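Local coordinates for WGR domain-containing protein (Bacteroides fragilis, PDB 2RA8), which is of unknown function but joins an N-terminal WGR domain to a curved array of leucine-rich repeats, at residues I149-E152 / E153-S157; L85-D88 / E89-G93. All blocks are in the same frame, centred on the assembly; numbering follows the deposited sequence.

Contact 1. Residues I149-E152 / E153-S157; sequences IDFE and EQEIS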
ATOM      1  N   ILE A 149     -12.950  -0.067  -5.821  1.00 25.01           N
ATOM      2  CA  ILE A 149     -13.300  -0.747  -4.575  1.00 25.11           C
ATOM      3  C   ILE A 149     -12.096  -1.500  -4.052  1.00 29.13           C
ATOM      4  O   ILE A 149     -11.624  -2.440  -4.694  1.00 24.66           O
ATOM      5  CB  ILE A 149     -14.406  -1.803  -4.812  1.00 19.74           C
ATOM      6  CG1 ILE A 149     -15.499  -1.237  -5.722  1.00 21.38           C
ATOM      7  CG2 ILE A 149     -14.935  -2.308  -3.472  1.00 19.37           C
ATOM      8  CD1 ILE A 149     -16.121   0.027  -5.236  1.00 32.54           C
ATOM      9  N   ASP A 150     -11.612  -1.116  -2.877  1.00 32.51           N
ATOM     10  CA  ASP A 150     -10.450  -1.763  -2.274  1.00 39.39           C
ATOM     11  C   ASP A 150     -10.739  -3.103  -1.646  1.00 39.56           C
ATOM     12  O   ASP A 150     -11.882  -3.424  -1.322  1.00 42.39           O
ATOM     13  CB  ASP A 150      -9.822  -0.842  -1.223  1.00 43.54           C
ATOM     14  CG  ASP A 150      -8.944   0.234  -1.838  1.00 61.60           C
ATOM     15  OD1 ASP A 150      -9.410   0.944  -2.755  1.00 54.64           O
ATOM     16  OD2 ASP A 150      -7.782   0.371  -1.401  1.00 84.99           O
ATOM     17  N   PHE A 151      -9.677  -3.885  -1.466  1.00 38.09           N
ATOM     18  CA  PHE A 151      -9.748  -5.222  -0.878  1.00 40.19           C
ATOM     19  C   PHE A 151     -10.544  -5.255   0.409  1.00 35.58           C
ATOM     20  O   PHE A 151     -11.396  -6.122   0.584  1.00 27.68           O
ATOM     21  CB  PHE A 151      -8.328  -5.742  -0.604  1.00 46.72           C
ATOM     22  CG  PHE A 151      -8.260  -7.206  -0.281  1.00 66.14           C
ATOM     23  CD1 PHE A 151      -8.389  -8.162  -1.283  1.00 65.85           C
ATOM     24  CD2 PHE A 151      -8.039  -7.632   1.024  1.00 73.71           C
ATOM     25  CE1 PHE A 151      -8.297  -9.514  -0.985  1.00 68.42           C
ATOM     26  CE2 PHE A 151      -7.946  -8.986   1.322  1.00 69.81           C
ATOM     27  CZ  PHE A 151      -8.074  -9.922   0.318  1.00 65.26           C
ATOM     28  N   GLU A 152     -10.269  -4.310   1.308  1.00 37.92           N
ATOM     29  CA  GLU A 152     -10.952  -4.230   2.604  1.00 46.59           C
ATOM     30  C   GLU A 152     -12.438  -4.020   2.521  1.00 41.05           C
ATOM     31  O   GLU A 152     -13.196  -4.501   3.370  1.00 37.35           O
ATOM     32  CB  GLU A 152     -10.374  -3.101   3.450  1.00 52.64           C
ATOM     33  CG  GLU A 152      -9.298  -3.524   4.423  1.00 66.90           C
ATOM     34  CD  GLU A 152      -9.087  -2.486   5.507  1.00 81.08           C
ATOM     35  OE1 GLU A 152      -8.736  -1.336   5.170  1.00 84.76           O
ATOM     36  OE2 GLU A 152      -9.280  -2.817   6.697  1.00 80.51           O
ATOM     37  N   GLU A 153     -12.866  -3.271   1.512  1.00 38.39           N
ATOM     38  CA  GLU A 153     -14.280  -2.997   1.321  1.00 29.09           C
ATOM     39  C   GLU A 153     -14.962  -4.266   0.863  1.00 30.00           C
ATOM     40  O   GLU A 153     -16.005  -4.654   1.395  1.00 29.72           O
ATOM     41  CB  GLU A 153     -14.449  -1.865   0.297  1.00 33.16           C
ATOM     42  CG  GLU A 153     -13.818  -0.538   0.759  1.00 22.85           C
ATOM     43  CD  GLU A 153     -13.944   0.576  -0.268  1.00 32.68           C
ATOM     44  OE1 GLU A 153     -13.236   0.532  -1.294  1.00 29.46           O
ATOM     45  OE2 GLU A 153     -14.752   1.500  -0.049  1.00 46.21           O
ATOM     46  N   GLN A 154     -14.361  -4.920  -0.127  1.00 29.54           N
ATOM     47  CA  GLN A 154     -14.861  -6.176  -0.662  1.00 31.48           C
ATOM     48  C   GLN A 154     -13.897  -6.639  -1.746  1.00 30.85           C
ATOM     49  O   GLN A 154     -13.431  -5.843  -2.561  1.00 29.46           O
ATOM     50  CB  GLN A 154     -16.311  -6.001  -1.191  1.00 30.39           C
ATOM     51  CG  GLN A 154     -16.504  -6.122  -2.690  1.00 30.76           C
ATOM     52  CD  GLN A 154     -17.922  -5.770  -3.138  1.00 30.66           C
ATOM     53  OE1 GLN A 154     -18.116  -5.181  -4.208  1.00 34.46           O
ATOM     54  NE2 GLN A 154     -18.915  -6.141  -2.332  1.00 22.81           N
ATOM     55  N   GLU A 155     -13.573  -7.927  -1.739  1.00 27.31           N
ATOM     56  CA  GLU A 155     -12.647  -8.487  -2.718  1.00 33.20           C
ATOM     57  C   GLU A 155     -13.125  -8.294  -4.130  1.00 21.01           C
ATOM     58  O   GLU A 155     -14.322  -8.289  -4.403  1.00 25.34           O
ATOM     59  CB  GLU A 155     -12.424  -9.975  -2.470  1.00 28.29           C
ATOM     60  CG  GLU A 155     -11.674 -10.295  -1.191  1.00 41.40           C
ATOM     61  CD  GLU A 155     -11.078 -11.687  -1.227  1.00 51.52           C
ATOM     62  OE1 GLU A 155     -11.543 -12.566  -0.471  1.00 60.43           O
ATOM     63  OE2 GLU A 155     -10.143 -11.901  -2.029  1.00 60.58           O
ATOM     64  N   ILE A 156     -12.171  -8.158  -5.038  1.00 19.90           N
ATOM     65  CA  ILE A 156     -12.474  -7.920  -6.443  1.00 19.90           C
ATOM     66  C   ILE A 156     -13.471  -8.904  -7.021  1.00 19.90           C
ATOM     67  O   ILE A 156     -14.315  -8.529  -7.839  1.00 28.96           O
ATOM     68  CB  ILE A 156     -11.158  -7.899  -7.271  1.00 19.90           C
ATOM     69  CG1 ILE A 156     -11.404  -7.235  -8.637  1.00 19.90           C
ATOM     70  CG2 ILE A 156     -10.619  -9.319  -7.441  1.00 19.90           C
ATOM     71  CD1 ILE A 156     -10.131  -6.878  -9.375  1.00 19.90           C
ATOM     72  N   SER A 157     -13.426 -10.157  -6.577  1.00 30.94           N
ATOM     73  CA  SER A 157     -14.347 -11.165  -7.100  1.00 27.24           C
ATOM     74  C   SER A 157     -15.770 -10.993  -6.631  1.00 33.05           C
ATOM     75  O   SER A 157     -16.660 -11.725  -7.065  1.00 36.74           O
ATOM     76  CB  SER A 157     -13.858 -12.582  -6.742  1.00 32.48           C
ATOM     77  OG  SER A 157     -13.687 -12.744  -5.337  1.00 26.66           O
TER
HETATM   78  O   HOH W   1     -11.687  -5.144  -4.542  1.00 21.87           O
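The carboxylate of E153 turns back over the loop and takes the backbone N-H of D150. E153 OE1 lies 2.8 Å from D150 N, and the N-H···O angle is 160°. The lone pair used is the anti one, on the side away from E153 OE2. The E153 chain runs beside its own backbone N (chi1 -62°) and then extends, which brings the carboxylate to the start of the turn. I149 packs on the stem of this chain, with I149 CG2 3.8 Å from E153 CB. The two side chains cross at about a right angle. E153 OE1 also stands 4.1 Å from D150 OD1, a like-charge approach probably eased by the N-H that E153 OE1 accepts and by the exposure of D150.

F151 and E155 point the same way, side by side. E155 OE2 is 3.2 Å from F151 CE1, and the ring and carboxylate planes are 57° apart. E155 CG also touches this side of the ring, at CE1 and CD1.

The backbone behind these side chains is a tight turn. Q154 N donates to D150 O at 3.1 Å, and E153 N gives the same oxygen a weak bond. Water 1 donates to both I149 O and Q154 O, at 2.7 Å from each oxygen. K180 adds a weak bond to I149 O. Y29 OH of the second subunit is hydrogen-bonded to E153 O, and that tyrosine packs on Q154.

The pattern is a single alpha-turn with a glutamate reaching back to its first N-H. It lies between strand 143-146 and helix 165-169 of the leucine-rich-repeat fold.

Contact 2. Residues L85-D88 / E89-G93; sequences LSYD and EAEEG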
ATOM      1  N   LEU A  85     -19.690   5.956  -1.269  1.00 29.27           N
ATOM      2  CA  LEU A  85     -20.604   5.948  -0.135  1.00 29.28           C
ATOM      3  C   LEU A  85     -19.968   5.215   1.006  1.00 24.89           C
ATOM      4  O   LEU A  85     -19.469   4.105   0.835  1.00 32.67           O
ATOM      5  CB  LEU A  85     -21.920   5.226  -0.474  1.00 29.93           C
ATOM      6  CG  LEU A  85     -23.126   5.994  -1.033  1.00 42.01           C
ATOM      7  CD1 LEU A  85     -24.274   5.016  -1.255  1.00 54.40           C
ATOM      8  CD2 LEU A  85     -23.556   7.088  -0.068  1.00 13.75           C
ATOM      9  N   SER A  86     -19.964   5.832   2.181  1.00 23.38           N
ATOM     10  CA  SER A  86     -19.417   5.174   3.357  1.00 26.80           C
ATOM     11  C   SER A  86     -20.541   4.349   3.950  1.00 21.63           C
ATOM     12  O   SER A  86     -21.699   4.452   3.516  1.00 20.47           O
ATOM     13  CB  SER A  86     -18.942   6.206   4.388  1.00 26.78           C
ATOM     14  OG  SER A  86     -20.019   6.996   4.860  1.00 26.20           O
ATOM     15  N   TYR A  87     -20.215   3.521   4.937  1.00 24.11           N
ATOM     16  CA  TYR A  87     -21.212   2.685   5.593  1.00 30.14           C
ATOM     17  C   TYR A  87     -22.177   3.578   6.333  1.00 31.56           C
ATOM     18  O   TYR A  87     -23.384   3.317   6.371  1.00 31.71           O
ATOM     19  CB  TYR A  87     -20.534   1.741   6.604  1.00 26.12           C
ATOM     20  CG  TYR A  87     -21.457   0.701   7.205  1.00 35.44           C
ATOM     21  CD1 TYR A  87     -21.582  -0.559   6.630  1.00 41.21           C
ATOM     22  CD2 TYR A  87     -22.211   0.988   8.344  1.00 32.85           C
ATOM     23  CE1 TYR A  87     -22.438  -1.517   7.175  1.00 24.59           C
ATOM     24  CE2 TYR A  87     -23.069   0.046   8.894  1.00 26.55           C
ATOM     25  CZ  TYR A  87     -23.175  -1.200   8.307  1.00 20.14           C
ATOM     26  OH  TYR A  87     -24.017  -2.135   8.851  1.00 30.08           O
ATOM     27  N   ASP A  88     -21.642   4.643   6.926  1.00 32.84           N
ATOM     28  CA  ASP A  88     -22.446   5.586   7.690  1.00 35.71           C
ATOM     29  C   ASP A  88     -23.466   6.276   6.828  1.00 34.21           C
ATOM     30  O   ASP A  88     -24.624   6.416   7.216  1.00 33.52           O
ATOM     31  CB  ASP A  88     -21.550   6.640   8.349  1.00 38.22           C
ATOM     32  CG  ASP A  88     -20.499   6.030   9.263  1.00 49.79           C
ATOM     33  OD1 ASP A  88     -20.854   5.167  10.092  1.00 34.77           O
ATOM     34  OD2 ASP A  88     -19.319   6.420   9.160  1.00 56.26           O
ATOM     35  N   GLU A  89     -23.045   6.721   5.649  1.00 28.43           N
ATOM     36  CA  GLU A  89     -23.956   7.397   4.738  1.00 29.42           C
ATOM     37  C   GLU A  89     -25.073   6.469   4.317  1.00 24.91           C
ATOM     38  O   GLU A  89     -26.222   6.893   4.170  1.00 29.22           O
ATOM     39  CB  GLU A  89     -23.202   7.894   3.507  1.00 30.60           C
ATOM     40  CG  GLU A  89     -22.224   9.022   3.802  1.00 23.36           C
ATOM     41  CD  GLU A  89     -21.414   9.431   2.581  1.00 28.77           C
ATOM     42  OE1 GLU A  89     -20.687   8.572   2.037  1.00 21.68           O
ATOM     43  OE2 GLU A  89     -21.503  10.610   2.165  1.00 44.01           O
ATOM     44  N   ALA A  90     -24.742   5.193   4.133  1.00 22.49           N
ATOM     45  CA  ALA A  90     -25.738   4.200   3.744  1.00 31.38           C
ATOM     46  C   ALA A  90     -26.765   4.061   4.848  1.00 35.69           C
ATOM     47  O   ALA A  90     -27.969   4.029   4.589  1.00 37.57           O
ATOM     48  CB  ALA A  90     -25.064   2.855   3.471  1.00 35.95           C
ATOM     49  N   GLU A  91     -26.291   3.976   6.087  1.00 30.88           N
ATOM     50  CA  GLU A  91     -27.184   3.864   7.238  1.00 29.26           C
ATOM     51  C   GLU A  91     -28.085   5.068   7.324  1.00 36.89           C
ATOM     52  O   GLU A  91     -29.248   4.967   7.726  1.00 44.40           O
ATOM     53  CB  GLU A  91     -26.372   3.755   8.532  1.00 32.75           C
ATOM     54  CG  GLU A  91     -25.757   2.392   8.743  1.00 28.37           C
ATOM     55  CD  GLU A  91     -26.810   1.307   8.818  1.00 39.24           C
ATOM     56  OE1 GLU A  91     -27.747   1.449   9.631  1.00 39.39           O
ATOM     57  OE2 GLU A  91     -26.703   0.317   8.067  1.00 39.39           O
ATOM     58  N   GLU A  92     -27.540   6.219   6.947  1.00 29.95           N
ATOM     59  CA  GLU A  92     -28.274   7.474   6.963  1.00 35.29           C
ATOM     60  C   GLU A  92     -29.251   7.528   5.801  1.00 28.40           C
ATOM     61  O   GLU A  92     -30.059   8.452   5.696  1.00 35.77           O
ATOM     62  CB  GLU A  92     -27.293   8.641   6.865  1.00 36.07           C
ATOM     63  CG  GLU A  92     -27.904  10.010   7.110  1.00 49.22           C
ATOM     64  CD  GLU A  92     -26.934  11.144   6.813  1.00 51.82           C
ATOM     65  OE1 GLU A  92     -25.806  11.121   7.359  1.00 50.22           O
ATOM     66  OE2 GLU A  92     -27.301  12.058   6.035  1.00 39.40           O
ATOM     67  N   GLY A  93     -29.182   6.529   4.925  1.00 24.95           N
ATOM     68  CA  GLY A  93     -30.069   6.475   3.776  1.00 24.74           C
ATOM     69  C   GLY A  93     -29.589   7.289   2.584  1.00 31.85           C
ATOM     70  O   GLY A  93     -30.371   7.597   1.679  1.00 39.25           O
TER
HETATM   71  O   HOH W   2     -27.139  -2.313   8.063  1.00 32.28           O
HETATM   72  O   HOH W   3     -25.113   0.414   5.917  1.00 37.86           O
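The backbone turns into the short helix 87-91 at S86, the N-cap residue, whose carbonyl O accepts from A90 N at 3.2 Å; S86 and E89 form a capping box here. The next bonds run from E91 N to Y87 O and from E92 N to D88 O. The far end closes in a Schellman motif at G93, whose positive phi suits glycine.

In the box, S86 OG accepts from E89 N at 3.1 Å. This oxygen sits between the backbone N and carbonyl carbon (chi1 63°), facing the first helical turn. In return E89 OE1 accepts from S86 N at 2.8 Å, nearly straight at 164°, through its anti lone pair. S86 OG also donates a weak bond to E89 OE1. L85 CD2 covers the stem at E89 CB, and K99 forms a salt bridge with E89 OE2.

Y87 and E91 lie side by side, their ring and carboxylate planes only 16° apart. E91 CG is 3.6 Å from Y87 CE2. Water 2 links Y87 OH to E91 OE2. Water 3 also donates to E91 OE2, at 2.7 Å, and its oxygen sits 3.4 Å above the Y87 ring plane, over the centre.

In the fold
Contact 2 comes first along the chain, just after strand 80-83, which forms an edge of the parallel sheet. Contact 1 follows strand 143-146, two places further across the sheet. Their centres are 17 Å apart. Their nearest atoms are about 5 Å apart, so they do not touch. Both use the same local device, a glutamate reaching back to a backbone N-H three residues earlier. Contact 2 begins a regular helix; contact 1 makes only one turn. Both also meet the WGR domain of the second subunit. Contact 1 reaches its K14 and Y29, while the hydroxyl of Y87 in contact 2 is hydrogen-bonded to G36 N of that subunit, and Y87 packs on its T34.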